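Local coordinates for protein thiol-disulfide isomerase and thioredoxins (Corynebacterium glutamicum, PDB 3LOR) that probably acts as a thioredoxin-fold thiol-disulfide oxidoreductase or isomerase of the TlpA-like type, and can bind calcium, at residues E11-E16 with P110-K115; E16-E21 with V98-P103; N6-E11 with G131-V136. All coordinates share one frame; numbering follows the deposited sequence.

Contact 1. Residues E11-E16 with P110-K115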
ATOM      1  N   GLU A  11      -7.091  29.136  18.440  1.00 13.43           N
ATOM      2  CA  GLU A  11      -6.054  30.058  18.828  1.00 14.76           C
ATOM      3  C   GLU A  11      -4.725  29.366  19.048  1.00 15.17           C
ATOM      4  O   GLU A  11      -4.456  28.842  20.102  1.00 14.77           O
ATOM      5  CB  GLU A  11      -6.429  30.813  20.090  1.00 14.91           C
ATOM      6  CG  GLU A  11      -7.832  31.275  20.203  1.00 16.35           C
ATOM      7  CD  GLU A  11      -8.044  32.612  19.581  1.00 18.52           C
ATOM      8  OE1 GLU A  11      -9.085  33.212  19.780  1.00 16.93           O
ATOM      9  OE2 GLU A  11      -7.153  33.046  18.886  1.00 20.67           O
ATOM     10  N   LEU A  12      -3.887  29.384  18.045  1.00 15.28           N
ATOM     11  CA  LEU A  12      -2.583  28.824  18.178  1.00 15.03           C
ATOM     12  C   LEU A  12      -1.747  29.705  19.065  1.00 15.04           C
ATOM     13  O   LEU A  12      -1.802  30.880  18.919  1.00 15.67           O
ATOM     14  CB  LEU A  12      -1.959  28.726  16.811  1.00 15.36           C
ATOM     15  CG  LEU A  12      -2.665  27.818  15.827  1.00 14.77           C
ATOM     16  CD1 LEU A  12      -1.940  27.668  14.586  1.00 13.89           C
ATOM     17  CD2 LEU A  12      -2.897  26.513  16.437  1.00 13.24           C
ATOM     18  N   ASP A  13      -0.986  29.144  19.992  1.00 14.92           N
ATOM     19  CA  ASP A  13       0.007  29.919  20.703  1.00 14.38           C
ATOM     20  C   ASP A  13       1.332  29.562  20.086  1.00 13.88           C
ATOM     21  O   ASP A  13       1.789  28.477  20.230  1.00 13.49           O
ATOM     22  CB  ASP A  13       0.046  29.618  22.199  1.00 14.73           C
ATOM     23  CG  ASP A  13      -1.263  29.841  22.919  1.00 15.64           C
ATOM     24  OD1 ASP A  13      -1.993  30.783  22.683  1.00 17.26           O
ATOM     25  OD2 ASP A  13      -1.549  29.036  23.779  1.00 17.13           O
ATOM     26  N   VAL A  14       1.941  30.496  19.387  1.00 13.53           N
ATOM     27  CA  VAL A  14       3.120  30.202  18.599  1.00 13.61           C
ATOM     28  C   VAL A  14       4.400  30.897  19.022  1.00 13.73           C
ATOM     29  O   VAL A  14       4.444  32.086  19.080  1.00 14.01           O
ATOM     30  CB  VAL A  14       2.840  30.629  17.179  1.00 13.92           C
ATOM     31  CG1 VAL A  14       3.993  30.470  16.308  1.00 12.53           C
ATOM     32  CG2 VAL A  14       1.645  29.972  16.680  1.00 13.48           C
ATOM     33  N   GLN A  15       5.449  30.156  19.319  1.00 13.69           N
ATOM     34  CA  GLN A  15       6.743  30.775  19.515  1.00 12.84           C
ATOM     35  C   GLN A  15       7.325  31.394  18.259  1.00 12.74           C
ATOM     36  O   GLN A  15       7.785  32.498  18.297  1.00 12.44           O
ATOM     37  CB  GLN A  15       7.722  29.811  20.156  1.00 13.15           C
ATOM     38  CG  GLN A  15       9.175  30.173  20.069  1.00 13.80           C
ATOM     39  CD  GLN A  15      10.071  29.180  20.755  1.00 15.68           C
ATOM     40  OE1 GLN A  15      10.338  28.136  20.250  1.00 18.70           O
ATOM     41  NE2 GLN A  15      10.539  29.520  21.912  1.00 17.86           N
ATOM     42  N   GLU A  16       7.308  30.688  17.154  1.00 12.07           N
ATOM     43  CA  GLU A  16       7.728  31.267  15.902  1.00 12.31           C
ATOM     44  C   GLU A  16       7.206  30.528  14.689  1.00 12.41           C
ATOM     45  O   GLU A  16       6.903  29.376  14.771  1.00 11.96           O
ATOM     46  CB  GLU A  16       9.245  31.315  15.844  1.00 12.85           C
ATOM     47  CG  GLU A  16       9.876  29.988  16.061  1.00 14.30           C
ATOM     48  CD  GLU A  16      11.360  30.041  16.143  1.00 17.35           C
ATOM     49  OE1 GLU A  16      11.876  29.944  17.262  1.00 18.02           O
ATOM     50  OE2 GLU A  16      12.012  30.155  15.097  1.00 19.39           O
ATOM     51  N   PRO A 110       4.020  21.845  25.726  1.00 12.81           N
ATOM     52  CA  PRO A 110       3.818  23.176  25.180  1.00 12.75           C
ATOM     53  C   PRO A 110       2.368  23.661  25.199  1.00 12.76           C
ATOM     54  O   PRO A 110       1.450  22.936  25.434  1.00 11.70           O
ATOM     55  CB  PRO A 110       4.353  23.057  23.765  1.00 12.92           C
ATOM     56  CG  PRO A 110       4.288  21.712  23.459  1.00 12.42           C
ATOM     57  CD  PRO A 110       4.372  20.901  24.682  1.00 12.92           C
ATOM     58  N   SER A 111       2.245  24.945  24.987  1.00 13.10           N
ATOM     59  CA  SER A 111       1.075  25.706  25.276  1.00 13.09           C
ATOM     60  C   SER A 111      -0.193  25.380  24.532  1.00 13.24           C
ATOM     61  O   SER A 111      -1.178  25.156  25.142  1.00 13.04           O
ATOM     62  CB  SER A 111       1.393  27.150  25.035  1.00 13.05           C
ATOM     63  OG  SER A 111       0.496  27.942  25.707  1.00 15.67           O
ATOM     64  N   THR A 112      -0.133  25.300  23.222  1.00 13.22           N
ATOM     65  CA  THR A 112      -1.264  24.925  22.418  1.00 13.01           C
ATOM     66  C   THR A 112      -1.684  23.513  22.742  1.00 13.23           C
ATOM     67  O   THR A 112      -2.833  23.231  22.889  1.00 13.06           O
ATOM     68  CB  THR A 112      -1.006  25.117  20.912  1.00 13.45           C
ATOM     69  OG1 THR A 112      -0.540  26.424  20.664  1.00 12.93           O
ATOM     70  CG2 THR A 112      -2.232  24.920  20.129  1.00 12.34           C
HETATM   71  N   MSE A 113      -0.728  22.643  22.906  1.00 13.27           N
HETATM   72  CA  MSE A 113      -0.996  21.273  23.234  1.00 14.07           C
HETATM   73  C   MSE A 113      -1.701  21.103  24.574  1.00 14.24           C
HETATM   74  O   MSE A 113      -2.600  20.327  24.682  1.00 13.98           O
HETATM   75  CB  MSE A 113       0.305  20.472  23.186  1.00 14.38           C
HETATM   76  CG  MSE A 113       0.246  19.022  23.657  1.00 16.00           C
HETATM   77 SE   MSE A 113       1.722  17.916  23.145  1.00 19.29          SE
HETATM   78  CE  MSE A 113       1.417  16.591  24.264  1.00 19.25           C
ATOM     79  N   LYS A 114      -1.270  21.843  25.577  1.00 14.83           N
ATOM     80  CA  LYS A 114      -1.913  21.900  26.875  1.00 14.97           C
ATOM     81  C   LYS A 114      -3.311  22.459  26.806  1.00 14.79           C
ATOM     82  O   LYS A 114      -4.231  21.917  27.321  1.00 14.48           O
ATOM     83  CB  LYS A 114      -1.124  22.828  27.767  1.00 14.64           C
ATOM     84  CG  LYS A 114      -0.959  22.402  29.184  1.00 16.40           C
ATOM     85  CD  LYS A 114      -2.189  21.884  29.823  1.00 17.02           C
ATOM     86  CE  LYS A 114      -2.131  22.025  31.302  1.00 16.87           C
ATOM     87  NZ  LYS A 114      -2.459  20.774  31.929  1.00 17.78           N
ATOM     88  N   LYS A 115      -3.443  23.551  26.104  1.00 14.91           N
ATOM     89  CA  LYS A 115      -4.670  24.275  26.011  1.00 15.48           C
ATOM     90  C   LYS A 115      -5.775  23.402  25.433  1.00 14.70           C
ATOM     91  O   LYS A 115      -6.869  23.421  25.900  1.00 14.02           O
ATOM     92  CB  LYS A 115      -4.412  25.465  25.109  1.00 15.70           C
ATOM     93  CG  LYS A 115      -5.476  26.439  24.977  1.00 18.51           C
ATOM     94  CD  LYS A 115      -5.334  27.247  23.679  1.00 20.56           C
ATOM     95  CE  LYS A 115      -4.616  28.496  23.890  1.00 19.19           C
ATOM     96  NZ  LYS A 115      -4.821  29.483  22.850  1.00 19.89           N
TER

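Contact 2. Residues E16-E21 with V98-P103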
ATOM      1  N   GLU A  16       7.308  30.688  17.154  1.00 12.07           N
ATOM      2  CA  GLU A  16       7.728  31.267  15.902  1.00 12.31           C
ATOM      3  C   GLU A  16       7.206  30.528  14.689  1.00 12.41           C
ATOM      4  O   GLU A  16       6.903  29.376  14.771  1.00 11.96           O
ATOM      5  CB  GLU A  16       9.245  31.315  15.844  1.00 12.85           C
ATOM      6  CG  GLU A  16       9.876  29.988  16.061  1.00 14.30           C
ATOM      7  CD  GLU A  16      11.360  30.041  16.143  1.00 17.35           C
ATOM      8  OE1 GLU A  16      11.876  29.944  17.262  1.00 18.02           O
ATOM      9  OE2 GLU A  16      12.012  30.155  15.097  1.00 19.39           O
ATOM     10  N   TRP A  17       7.137  31.210  13.563  1.00 11.99           N
ATOM     11  CA  TRP A  17       6.819  30.576  12.316  1.00 12.31           C
ATOM     12  C   TRP A  17       8.097  30.349  11.511  1.00 12.20           C
ATOM     13  O   TRP A  17       8.768  31.233  11.115  1.00 11.97           O
ATOM     14  CB  TRP A  17       5.828  31.394  11.527  1.00 12.28           C
ATOM     15  CG  TRP A  17       4.458  31.513  12.039  1.00 12.84           C
ATOM     16  CD1 TRP A  17       4.001  32.424  12.906  1.00 14.28           C
ATOM     17  CD2 TRP A  17       3.345  30.724  11.673  1.00 11.80           C
ATOM     18  NE1 TRP A  17       2.690  32.254  13.125  1.00 14.58           N
ATOM     19  CE2 TRP A  17       2.252  31.213  12.368  1.00 13.38           C
ATOM     20  CE3 TRP A  17       3.171  29.639  10.835  1.00 11.49           C
ATOM     21  CZ2 TRP A  17       1.008  30.658  12.248  1.00 12.34           C
ATOM     22  CZ3 TRP A  17       1.976  29.115  10.715  1.00 10.67           C
ATOM     23  CH2 TRP A  17       0.898  29.603  11.420  1.00 12.15           C
ATOM     24  N   VAL A  18       8.441  29.108  11.362  1.00 12.86           N
ATOM     25  CA  VAL A  18       9.697  28.669  10.828  1.00 13.33           C
ATOM     26  C   VAL A  18      10.026  28.882   9.353  1.00 13.61           C
ATOM     27  O   VAL A  18      11.147  29.105   9.013  1.00 13.44           O
ATOM     28  CB  VAL A  18       9.954  27.261  11.280  1.00 13.24           C
ATOM     29  CG1 VAL A  18      10.589  26.495  10.247  1.00 14.01           C
ATOM     30  CG2 VAL A  18      10.744  27.279  12.543  1.00 13.98           C
ATOM     31  N   ASN A  19       9.031  28.763   8.505  1.00 14.06           N
ATOM     32  CA  ASN A  19       9.173  28.734   7.066  1.00 14.67           C
ATOM     33  C   ASN A  19       8.258  29.645   6.293  1.00 15.65           C
ATOM     34  O   ASN A  19       8.037  29.433   5.134  1.00 15.61           O
ATOM     35  CB  ASN A  19       8.907  27.319   6.599  1.00 14.52           C
ATOM     36  CG  ASN A  19       7.459  26.896   6.795  1.00 13.24           C
ATOM     37  OD1 ASN A  19       6.754  27.421   7.604  1.00 11.27           O
ATOM     38  ND2 ASN A  19       7.048  25.946   6.049  1.00 12.73           N
ATOM     39  N   HIS A  20       7.626  30.571   6.977  1.00 16.25           N
ATOM     40  CA  HIS A  20       6.585  31.338   6.374  1.00 16.58           C
ATOM     41  C   HIS A  20       6.301  32.529   7.212  1.00 17.21           C
ATOM     42  O   HIS A  20       6.558  32.531   8.364  1.00 17.52           O
ATOM     43  CB  HIS A  20       5.343  30.479   6.338  1.00 16.45           C
ATOM     44  CG  HIS A  20       4.265  30.973   5.440  1.00 16.31           C
ATOM     45  ND1 HIS A  20       3.317  31.869   5.849  1.00 15.55           N
ATOM     46  CD2 HIS A  20       3.955  30.659   4.169  1.00 17.02           C
ATOM     47  CE1 HIS A  20       2.485  32.106   4.863  1.00 15.00           C
ATOM     48  NE2 HIS A  20       2.847  31.382   3.833  1.00 16.76           N
ATOM     49  N   GLU A  21       5.706  33.526   6.618  1.00 17.23           N
ATOM     50  CA  GLU A  21       5.161  34.604   7.357  1.00 17.96           C
ATOM     51  C   GLU A  21       4.034  34.042   8.162  1.00 18.10           C
ATOM     52  O   GLU A  21       3.367  33.141   7.730  1.00 17.70           O
ATOM     53  CB  GLU A  21       4.590  35.607   6.393  1.00 18.16           C
ATOM     54  CG  GLU A  21       3.947  36.760   7.036  1.00 20.06           C
ATOM     55  CD  GLU A  21       2.968  37.390   6.130  1.00 22.19           C
ATOM     56  OE1 GLU A  21       2.248  36.635   5.483  1.00 25.12           O
ATOM     57  OE2 GLU A  21       2.910  38.619   6.043  1.00 21.11           O
ATOM     58  N   VAL A  98       4.642  26.100   8.845  1.00 10.70           N
ATOM     59  CA  VAL A  98       4.915  25.364  10.034  1.00 11.04           C
ATOM     60  C   VAL A  98       5.185  26.302  11.175  1.00 11.72           C
ATOM     61  O   VAL A  98       5.983  27.170  11.075  1.00 11.95           O
ATOM     62  CB  VAL A  98       6.103  24.495   9.851  1.00 10.86           C
ATOM     63  CG1 VAL A  98       6.366  23.756  11.035  1.00 10.23           C
ATOM     64  CG2 VAL A  98       5.950  23.639   8.691  1.00 10.02           C
ATOM     65  N   ALA A  99       4.505  26.087  12.268  1.00 11.87           N
ATOM     66  CA  ALA A  99       4.720  26.841  13.457  1.00 12.49           C
ATOM     67  C   ALA A  99       5.211  25.968  14.569  1.00 12.86           C
ATOM     68  O   ALA A  99       4.937  24.813  14.632  1.00 13.81           O
ATOM     69  CB  ALA A  99       3.497  27.525  13.865  1.00 12.02           C
ATOM     70  N   VAL A 100       5.941  26.575  15.460  1.00 12.85           N
ATOM     71  CA  VAL A 100       6.458  25.958  16.632  1.00 12.63           C
ATOM     72  C   VAL A 100       5.559  26.372  17.806  1.00 13.11           C
ATOM     73  O   VAL A 100       5.390  27.516  18.069  1.00 12.30           O
ATOM     74  CB  VAL A 100       7.872  26.473  16.834  1.00 13.00           C
ATOM     75  CG1 VAL A 100       8.471  26.022  18.112  1.00 12.67           C
ATOM     76  CG2 VAL A 100       8.730  26.121  15.678  1.00 12.66           C
ATOM     77  N   ASP A 101       4.995  25.401  18.485  1.00 13.21           N
ATOM     78  CA  ASP A 101       4.129  25.576  19.632  1.00 13.46           C
ATOM     79  C   ASP A 101       4.905  26.253  20.761  1.00 13.21           C
ATOM     80  O   ASP A 101       5.987  25.889  21.054  1.00 14.25           O
ATOM     81  CB  ASP A 101       3.592  24.191  20.029  1.00 13.62           C
ATOM     82  CG  ASP A 101       2.457  24.222  21.052  1.00 13.44           C
ATOM     83  OD1 ASP A 101       2.079  25.271  21.512  1.00 15.82           O
ATOM     84  OD2 ASP A 101       1.987  23.159  21.423  1.00 11.59           O
HETATM   85  N   MSE A 102       4.342  27.266  21.369  1.00 13.14           N
HETATM   86  CA  MSE A 102       5.025  27.994  22.397  1.00 13.13           C
HETATM   87  C   MSE A 102       5.274  27.150  23.603  1.00 12.55           C
HETATM   88  O   MSE A 102       4.404  26.530  24.137  1.00 11.98           O
HETATM   89  CB  MSE A 102       4.205  29.191  22.809  1.00 14.07           C
HETATM   90  CG  MSE A 102       4.783  29.960  23.987  1.00 18.44           C
HETATM   91 SE   MSE A 102       6.234  31.005  23.436  1.00 31.41          SE
HETATM   92  CE  MSE A 102       5.201  32.297  22.676  1.00 26.63           C
ATOM     93  N   PRO A 103       6.512  27.110  23.996  1.00 12.64           N
ATOM     94  CA  PRO A 103       6.910  26.375  25.171  1.00 12.73           C
ATOM     95  C   PRO A 103       6.469  27.076  26.442  1.00 13.16           C
ATOM     96  O   PRO A 103       6.346  28.266  26.461  1.00 12.32           O
ATOM     97  CB  PRO A 103       8.405  26.353  25.044  1.00 13.04           C
ATOM     98  CG  PRO A 103       8.700  27.417  24.252  1.00 13.14           C
ATOM     99  CD  PRO A 103       7.664  27.639  23.298  1.00 12.28           C
TER

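Contact 3. Residues N6-E11 with G131-V136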
ATOM      1  N   ASN A   6     -21.130  26.738  21.682  1.00 23.91           N
ATOM      2  CA  ASN A   6     -20.144  26.335  22.648  1.00 22.76           C
ATOM      3  C   ASN A   6     -18.710  26.115  22.156  1.00 21.78           C
ATOM      4  O   ASN A   6     -17.790  26.062  22.940  1.00 21.65           O
ATOM      5  CB  ASN A   6     -20.662  25.129  23.409  1.00 22.89           C
ATOM      6  CG  ASN A   6     -22.013  25.385  24.024  1.00 23.31           C
ATOM      7  OD1 ASN A   6     -22.318  26.495  24.390  1.00 23.63           O
ATOM      8  ND2 ASN A   6     -22.826  24.358  24.121  1.00 23.62           N
ATOM      9  N   ALA A   7     -18.525  25.952  20.863  1.00 20.48           N
ATOM     10  CA  ALA A   7     -17.211  25.636  20.365  1.00 19.17           C
ATOM     11  C   ALA A   7     -16.249  26.800  20.495  1.00 17.86           C
ATOM     12  O   ALA A   7     -16.568  27.905  20.193  1.00 17.91           O
ATOM     13  CB  ALA A   7     -17.299  25.191  18.985  1.00 19.34           C
ATOM     14  N   PRO A   8     -15.066  26.519  20.972  1.00 16.63           N
ATOM     15  CA  PRO A   8     -13.998  27.494  21.092  1.00 15.64           C
ATOM     16  C   PRO A   8     -13.382  27.816  19.770  1.00 14.96           C
ATOM     17  O   PRO A   8     -13.339  26.962  18.939  1.00 14.24           O
ATOM     18  CB  PRO A   8     -12.984  26.745  21.903  1.00 15.47           C
ATOM     19  CG  PRO A   8     -13.138  25.400  21.460  1.00 16.03           C
ATOM     20  CD  PRO A   8     -14.573  25.176  21.245  1.00 16.59           C
ATOM     21  N   LEU A   9     -12.893  29.029  19.615  1.00 14.50           N
ATOM     22  CA  LEU A   9     -12.151  29.449  18.448  1.00 14.18           C
ATOM     23  C   LEU A   9     -10.777  28.863  18.415  1.00 13.95           C
ATOM     24  O   LEU A   9     -10.190  28.645  19.418  1.00 13.90           O
ATOM     25  CB  LEU A   9     -12.043  30.950  18.394  1.00 14.05           C
ATOM     26  CG  LEU A   9     -13.304  31.775  18.308  1.00 14.42           C
ATOM     27  CD1 LEU A   9     -13.034  33.131  18.750  1.00 14.61           C
ATOM     28  CD2 LEU A   9     -13.800  31.821  16.947  1.00 14.40           C
ATOM     29  N   LEU A  10     -10.251  28.644  17.243  1.00 13.45           N
ATOM     30  CA  LEU A  10      -8.900  28.211  17.143  1.00 13.13           C
ATOM     31  C   LEU A  10      -7.951  29.360  17.463  1.00 13.03           C
ATOM     32  O   LEU A  10      -8.019  30.392  16.874  1.00 12.48           O
ATOM     33  CB  LEU A  10      -8.669  27.701  15.749  1.00 13.15           C
ATOM     34  CG  LEU A  10      -7.281  27.313  15.344  1.00 13.78           C
ATOM     35  CD1 LEU A  10      -6.898  26.095  16.023  1.00 13.49           C
ATOM     36  CD2 LEU A  10      -7.212  27.124  13.912  1.00 15.46           C
ATOM     37  N   GLU A  11      -7.091  29.136  18.440  1.00 13.43           N
ATOM     38  CA  GLU A  11      -6.054  30.058  18.828  1.00 14.76           C
ATOM     39  C   GLU A  11      -4.725  29.366  19.048  1.00 15.17           C
ATOM     40  O   GLU A  11      -4.456  28.842  20.102  1.00 14.77           O
ATOM     41  CB  GLU A  11      -6.429  30.813  20.090  1.00 14.91           C
ATOM     42  CG  GLU A  11      -7.832  31.275  20.203  1.00 16.35           C
ATOM     43  CD  GLU A  11      -8.044  32.612  19.581  1.00 18.52           C
ATOM     44  OE1 GLU A  11      -9.085  33.212  19.780  1.00 16.93           O
ATOM     45  OE2 GLU A  11      -7.153  33.046  18.886  1.00 20.67           O
ATOM     46  N   GLY A 131     -13.594  29.926  11.902  1.00 13.31           N
ATOM     47  CA  GLY A 131     -12.497  29.739  12.805  1.00 13.06           C
ATOM     48  C   GLY A 131     -12.758  28.963  14.056  1.00 13.95           C
ATOM     49  O   GLY A 131     -12.040  29.018  14.984  1.00 14.35           O
ATOM     50  N   ARG A 132     -13.792  28.183  14.074  1.00 13.96           N
ATOM     51  CA  ARG A 132     -14.031  27.469  15.286  1.00 14.66           C
ATOM     52  C   ARG A 132     -13.711  25.995  15.204  1.00 14.15           C
ATOM     53  O   ARG A 132     -13.894  25.411  14.199  1.00 15.08           O
ATOM     54  CB  ARG A 132     -15.381  27.833  15.890  1.00 14.81           C
ATOM     55  CG  ARG A 132     -16.542  27.197  15.355  1.00 17.21           C
ATOM     56  CD  ARG A 132     -17.722  28.135  15.392  1.00 17.96           C
ATOM     57  NE  ARG A 132     -18.437  28.013  14.148  1.00 20.61           N
ATOM     58  CZ  ARG A 132     -19.695  28.336  13.929  1.00 23.09           C
ATOM     59  NH1 ARG A 132     -20.452  28.850  14.868  1.00 23.43           N
ATOM     60  NH2 ARG A 132     -20.199  28.148  12.739  1.00 24.79           N
ATOM     61  N   ILE A 133     -13.156  25.442  16.257  1.00 13.63           N
ATOM     62  CA  ILE A 133     -12.698  24.078  16.261  1.00 13.34           C
ATOM     63  C   ILE A 133     -13.857  23.116  16.212  1.00 14.10           C
ATOM     64  O   ILE A 133     -14.777  23.212  16.970  1.00 13.82           O
ATOM     65  CB  ILE A 133     -11.833  23.832  17.472  1.00 13.50           C
ATOM     66  CG1 ILE A 133     -10.541  24.579  17.314  1.00 12.26           C
ATOM     67  CG2 ILE A 133     -11.508  22.383  17.650  1.00 12.97           C
ATOM     68  CD1 ILE A 133      -9.902  24.820  18.512  1.00 14.00           C
ATOM     69  N   ARG A 134     -13.806  22.219  15.259  1.00 14.10           N
ATOM     70  CA  ARG A 134     -14.870  21.283  15.067  1.00 14.32           C
ATOM     71  C   ARG A 134     -14.518  19.837  15.283  1.00 14.75           C
ATOM     72  O   ARG A 134     -15.369  19.053  15.568  1.00 14.42           O
ATOM     73  CB  ARG A 134     -15.502  21.494  13.714  1.00 13.97           C
ATOM     74  CG  ARG A 134     -15.937  22.884  13.482  1.00 14.08           C
ATOM     75  CD  ARG A 134     -17.257  23.179  14.072  1.00 14.16           C
ATOM     76  NE  ARG A 134     -18.286  22.338  13.513  1.00 13.33           N
ATOM     77  CZ  ARG A 134     -18.982  22.624  12.432  1.00 12.34           C
ATOM     78  NH1 ARG A 134     -18.790  23.739  11.802  1.00 10.31           N
ATOM     79  NH2 ARG A 134     -19.879  21.789  12.004  1.00  9.56           N
ATOM     80  N   GLN A 135     -13.260  19.491  15.118  1.00 15.26           N
ATOM     81  CA  GLN A 135     -12.767  18.167  15.403  1.00 14.95           C
ATOM     82  C   GLN A 135     -11.377  18.188  15.931  1.00 14.72           C
ATOM     83  O   GLN A 135     -10.594  18.926  15.467  1.00 14.40           O
ATOM     84  CB  GLN A 135     -12.725  17.343  14.145  1.00 15.32           C
ATOM     85  CG  GLN A 135     -14.024  16.938  13.631  1.00 18.24           C
ATOM     86  CD  GLN A 135     -14.569  15.730  14.305  1.00 19.92           C
ATOM     87  OE1 GLN A 135     -13.853  14.898  14.803  1.00 21.17           O
ATOM     88  NE2 GLN A 135     -15.848  15.632  14.306  1.00 21.09           N
ATOM     89  N   VAL A 136     -11.087  17.335  16.893  1.00 14.41           N
ATOM     90  CA  VAL A 136      -9.755  17.060  17.327  1.00 14.26           C
ATOM     91  C   VAL A 136      -9.589  15.574  17.359  1.00 14.22           C
ATOM     92  O   VAL A 136     -10.318  14.916  18.035  1.00 13.69           O
ATOM     93  CB  VAL A 136      -9.498  17.595  18.700  1.00 14.40           C
ATOM     94  CG1 VAL A 136      -8.127  17.341  19.091  1.00 13.57           C
ATOM     95  CG2 VAL A 136      -9.761  19.009  18.750  1.00 14.46           C
TER

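Contact 1. Residues E11-E16 with P110-K115
Asp-13 reaches across to the short helix 111-115 with both carboxylate oxygens. Its OD2 accepts a hydrogen bond from Ser-111 OG at 3.0 Å, on the anti side and 34° out of the carboxylate plane. Its OD1 forms a salt bridge with Lys-115 NZ at 3.1 Å, the ammonium coming in from above that plane. The same NZ also donates to Glu-11 O at 2.8 Å, so one lysine ties two points of the N-terminal chain. A bend at its third torsion (chi3 -94°) carries NZ toward Asp-13, the two side chains coming from opposite directions. On the backbone of the same aspartate, Asp-13 N donates to Thr-112 OG1 at 2.8 Å, while Leu-12 CD2 rests lightly on Thr-112 CG2. Glu-11, Leu-12 and Asp-13 are the residues seen to bind calcium in a crystal structure of this protein, although no calcium is bound to this chain in the model. In the second shell, Asp-101 accepts hydrogen bonds from the backbone N of Thr-112 and Met-113 and so fixes the start of the helix. The contact therefore joins the lead-in to edge strand 14-17 with helix 111-115, beside the end of strand 98-101.

Contact 2. Residues E16-E21 with V98-P103
Trp-17 lays its indole over Ala-99 where edge strand 14-17 pairs antiparallel with strand 98-101, at one border of the central mixed sheet of this thioredoxin-like fold. Ala-99 CB sits 3.8 Å from the centroid of the six-membered ring of Trp-17 and 13° off its normal, a clear CH-pi contact over one face. The two residues form a non-hydrogen-bonded pair, with CA atoms only 4.4 Å apart. The indole swings over the alanine because CG lies anti to the carbonyl carbon (chi1 -68°). Ile-68, Leu-23 and Pro-97 pack round the same tryptophan, which makes this the dense side of the contact.

Backbone bonds bracket the pair. Val-100 N donates to Glu-16 O at 3.0 Å, and Val-18 N donates to Val-98 O at 3.1 Å in a more bent bond.

The opposite face of the sheet is packed as well, under helix 82-91, though its contacts are somewhat longer. Here Val-18 CG2 and Val-100 CG2 meet at 3.9 Å, Lys-86 and Ile-89 of the helix reach Val-18, and Ile-89 also touches Val-98. The looser, solvent side begins with Glu-16, whose CG runs alongside Val-100 CG2 at 4.1 Å, pointing the same way, and lies also at the far end, where the chain runs on into the exposed His-20 and Glu-21.

Past Val-18, where the strand pairing has ended, the side chain of Asn-19 takes the place of a backbone partner. It crosses that of Val-98 at about a right angle, with ND2 held by Phe-96 O, and its OD1 accepts the hydrogen of Val-98 N at 2.8 Å, the donor tilted 24° from the plane of the amide carbonyl.

Contact 3. Residues N6-E11 with G131-V136
Pro-8 and Leu-10 bracket a single backbone bridge, in which Leu-9 faces Arg-132 with CA atoms 4.2 Å apart. Ile-133 N donates to Pro-8 O at 3.1 Å, and Leu-10 N donates to Gly-131 O at 2.9 Å with an almost straight N-H...O angle of 172°. Leu-9 CA also leans on Gly-131 O, a CA-H...O contact of 3.5 Å. Gly-131 takes a positive phi (80°), a left-handed conformation that glycine adopts readily.

The N-terminal chain thus runs along the start of strand 133-138, an outermost strand of the mixed thioredoxin-like sheet and the one farthest from strand 14-17. Segment 6-11 forms no regular strand itself. Just past the bridge, Arg-134 and Gln-135 both face Leu-126 in a classic beta bulge.

Among the side chains, Ile-133 does most of the work. Its CG1 is placed anti to the carbonyl carbon (chi1 -70°), from where CD1 touches Leu-10 CA at 3.8 Å and CG1 meets Leu-10 CB at 4.0 Å. The leucine crosses it at about a right angle and continues inward to Ala-127, while Ile-133 also packs on Ile-125 and Tyr-116. Exposed Pro-8 brings its CG only loosely to Ile-133 CD1, while Ala-7 CB sits 3.8 Å from Ile-133 O. Arg-132 leads its guanidinium away from the contact, with NE in a salt bridge to Asp-128.

From the N terminus the chain first meets contact 3, where residues 6-11 lie against the start of strand 133-138 and close the widest loop. Contact 1 follows directly, sharing Glu-11 and bringing residues 11-16 to helix 111-115; its loop nests inside that of contact 3. Contact 2 shares Glu-16 with contact 1 and nests inside both, pairing strand 14-17 with strand 98-101. None of the loops cross. Contacts 1 and 2 touch, notably through Ser-111 N and Met-102 O, whereas contacts 2 and 3 stay about 8 Å apart at their nearest atoms. Together they lead the N-terminal chain from one outermost strand of the sheet to the other.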